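Uncharacterized protein (Parabacteroides distasonis, PDB 3LM3) is of unknown function but, as a putative glycoside hydrolase or deacetylase, may act on carbohydrate substrates. Local coordinates at residues 34-37 with 41-44. Residues are numbered along the deposited sequence; the frame is centred on the assembly and turned at random.
Sequences WEVS and KLHP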
ATOM      1  N   TRP A  34       6.746  13.955   7.742  1.00 10.69           N
ATOM      2  CA  TRP A  34       5.623  14.164   6.813  1.00  9.34           C
ATOM      3  C   TRP A  34       5.900  15.376   5.929  1.00  9.44           C
ATOM      4  O   TRP A  34       5.113  16.346   5.869  1.00 10.24           O
ATOM      5  CB  TRP A  34       4.313  14.383   7.590  1.00 10.27           C
ATOM      6  CG  TRP A  34       3.849  13.236   8.467  1.00 12.57           C
ATOM      7  CD1 TRP A  34       4.213  11.939   8.392  1.00 13.43           C
ATOM      8  CD2 TRP A  34       2.905  13.327   9.552  1.00 15.43           C
ATOM      9  NE1 TRP A  34       3.550  11.194   9.370  1.00 16.08           N
ATOM     10  CE2 TRP A  34       2.743  12.031  10.083  1.00 18.09           C
ATOM     11  CE3 TRP A  34       2.170  14.379  10.108  1.00 19.15           C
ATOM     12  CZ2 TRP A  34       1.892  11.755  11.158  1.00 25.25           C
ATOM     13  CZ3 TRP A  34       1.319  14.101  11.189  1.00 20.99           C
ATOM     14  CH2 TRP A  34       1.188  12.800  11.688  1.00 21.25           C
ATOM     15  N   GLU A  35       7.040  15.359   5.260  1.00  8.44           N
ATOM     16  CA  GLU A  35       7.450  16.486   4.421  1.00  8.00           C
ATOM     17  C   GLU A  35       7.006  16.212   2.981  1.00  7.78           C
ATOM     18  O   GLU A  35       7.691  15.575   2.180  1.00  8.40           O
ATOM     19  CB  GLU A  35       8.924  16.850   4.575  1.00  8.05           C
ATOM     20  CG  GLU A  35       9.902  15.669   4.374  1.00  8.32           C
ATOM     21  CD  GLU A  35      11.320  15.974   4.766  1.00  8.04           C
ATOM     22  OE1 GLU A  35      11.598  17.051   5.384  1.00  9.03           O
ATOM     23  OE2 GLU A  35      12.191  15.150   4.426  1.00  9.00           O
ATOM     24  N   VAL A  36       5.825  16.726   2.664  1.00  8.43           N
ATOM     25  CA  VAL A  36       5.238  16.546   1.332  1.00  7.62           C
ATOM     26  C   VAL A  36       5.857  17.471   0.303  1.00  7.56           C
ATOM     27  O   VAL A  36       5.745  17.224  -0.901  1.00  8.64           O
ATOM     28  CB  VAL A  36       3.716  16.790   1.380  1.00  7.32           C
ATOM     29  CG1 VAL A  36       3.000  15.734   2.264  1.00  8.52           C
ATOM     30  CG2 VAL A  36       3.345  18.190   1.832  1.00  8.02           C
ATOM     31  N   SER A  37       6.545  18.519   0.752  1.00  7.90           N
ATOM     32  CA  SER A  37       7.312  19.380  -0.138  1.00  7.45           C
ATOM     33  C   SER A  37       8.521  19.915   0.612  1.00  9.05           C
ATOM     34  O   SER A  37       8.787  19.491   1.737  1.00  9.51           O
ATOM     35  CB  SER A  37       6.425  20.493  -0.712  1.00  9.19           C
ATOM     36  OG  SER A  37       7.111  21.204  -1.721  1.00  9.16           O
ATOM     37  N   LYS A  41       6.221  20.847   5.920  1.00 10.87           N
ATOM     38  CA  LYS A  41       6.647  19.821   6.852  1.00 10.91           C
ATOM     39  C   LYS A  41       5.536  19.658   7.846  1.00 10.92           C
ATOM     40  O   LYS A  41       5.386  20.472   8.754  1.00 15.62           O
ATOM     41  CB  LYS A  41       7.949  20.223   7.517  1.00 11.99           C
ATOM     42  CG  LYS A  41       9.119  20.342   6.596  1.00 13.04           C
ATOM     43  CD  LYS A  41      10.318  20.911   7.356  1.00 14.52           C
ATOM     44  CE  LYS A  41      11.580  20.754   6.601  1.00 15.62           C
ATOM     45  NZ  LYS A  41      12.708  21.407   7.330  1.00 23.46           N
ATOM     46  N   LEU A  42       4.698  18.661   7.655  1.00 11.00           N
ATOM     47  CA  LEU A  42       3.458  18.578   8.428  1.00 12.78           C
ATOM     48  C   LEU A  42       3.686  18.041   9.859  1.00 16.80           C
ATOM     49  O   LEU A  42       2.813  18.145  10.717  1.00 18.58           O
ATOM     50  CB  LEU A  42       2.406  17.760   7.677  1.00 14.52           C
ATOM     51  CG  LEU A  42       2.111  18.191   6.224  1.00 14.76           C
ATOM     52  CD1 LEU A  42       1.344  17.076   5.493  1.00 17.23           C
ATOM     53  CD2 LEU A  42       1.355  19.510   6.242  1.00 17.76           C
ATOM     54  N   HIS A  43       4.870  17.479  10.096  1.00 14.93           N
ATOM     55  CA  HIS A  43       5.279  16.963  11.404  1.00 14.49           C
ATOM     56  C   HIS A  43       6.558  17.667  11.791  1.00 13.30           C
ATOM     57  O   HIS A  43       7.466  17.800  10.966  1.00 13.30           O
ATOM     58  CB  HIS A  43       5.531  15.470  11.285  1.00 15.59           C
ATOM     59  CG  HIS A  43       5.631  14.773  12.599  1.00 17.34           C
ATOM     60  ND1 HIS A  43       6.643  15.030  13.501  1.00 14.68           N
ATOM     61  CD2 HIS A  43       4.832  13.846  13.174  1.00 22.71           C
ATOM     62  CE1 HIS A  43       6.455  14.286  14.581  1.00 15.75           C
ATOM     63  NE2 HIS A  43       5.373  13.548  14.401  1.00 24.32           N
ATOM     64  N   PRO A  44       6.668  18.143  13.041  1.00 14.92           N
ATOM     65  CA  PRO A  44       7.796  18.976  13.427  1.00 14.62           C
ATOM     66  C   PRO A  44       9.120  18.280  13.754  1.00 13.68           C
ATOM     67  O   PRO A  44      10.141  18.948  13.892  1.00 16.42           O
ATOM     68  CB  PRO A  44       7.275  19.696  14.698  1.00 15.15           C
ATOM     69  CG  PRO A  44       6.295  18.810  15.222  1.00 15.47           C
ATOM     70  CD  PRO A  44       5.639  18.086  14.092  1.00 17.42           C
TER
HETATM   71  O   HOH W   1       7.351  16.700   8.531  1.00 10.26           O
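W34 and H43 meet as a T-shaped aromatic pair where the chain turns back on itself, in the loop that follows strand 21-29 of the five-stranded parallel sheet and leads to helix 53-64. The imidazole stands on edge over the six-membered ring of the indole, planes at 89° and centroids 5.0 Å apart, with H43 CD2 directed at one face near its rim. H43 CB packs against the indole, 3.7 Å from W34 CE3. CG anti to the backbone N (chi1 -166°) brings the imidazole over the six-membered ring, and its ND1 accepts from the backbone N of R45.

The two backbones are joined by a single bridge between E35 and K41. L42 N donates to W34 O over 3.0 Å in a nearly straight bond (169°). One water extends this pairing by accepting from both W34 N and H43 N, at 2.9 and 3.0 Å.

V36 and L42 lie on one side of the bridge, their side chains crossing at about a right angle and meeting through V36 CG1 and L42 CD1. E35 and K41 run side by side in the same direction, touching through aliphatic carbons. The E35 carboxylate is held elsewhere: OE2 hydrogen-bonds to T77 OG1, and OE1 to T31 OG1, T32 OG1 and N79 ND2, which hold the buried carboxylate at both oxygens. K41 CE passes 3.9 Å from E35 OE1, while K41 NZ stays 4.9 Å from that same oxygen.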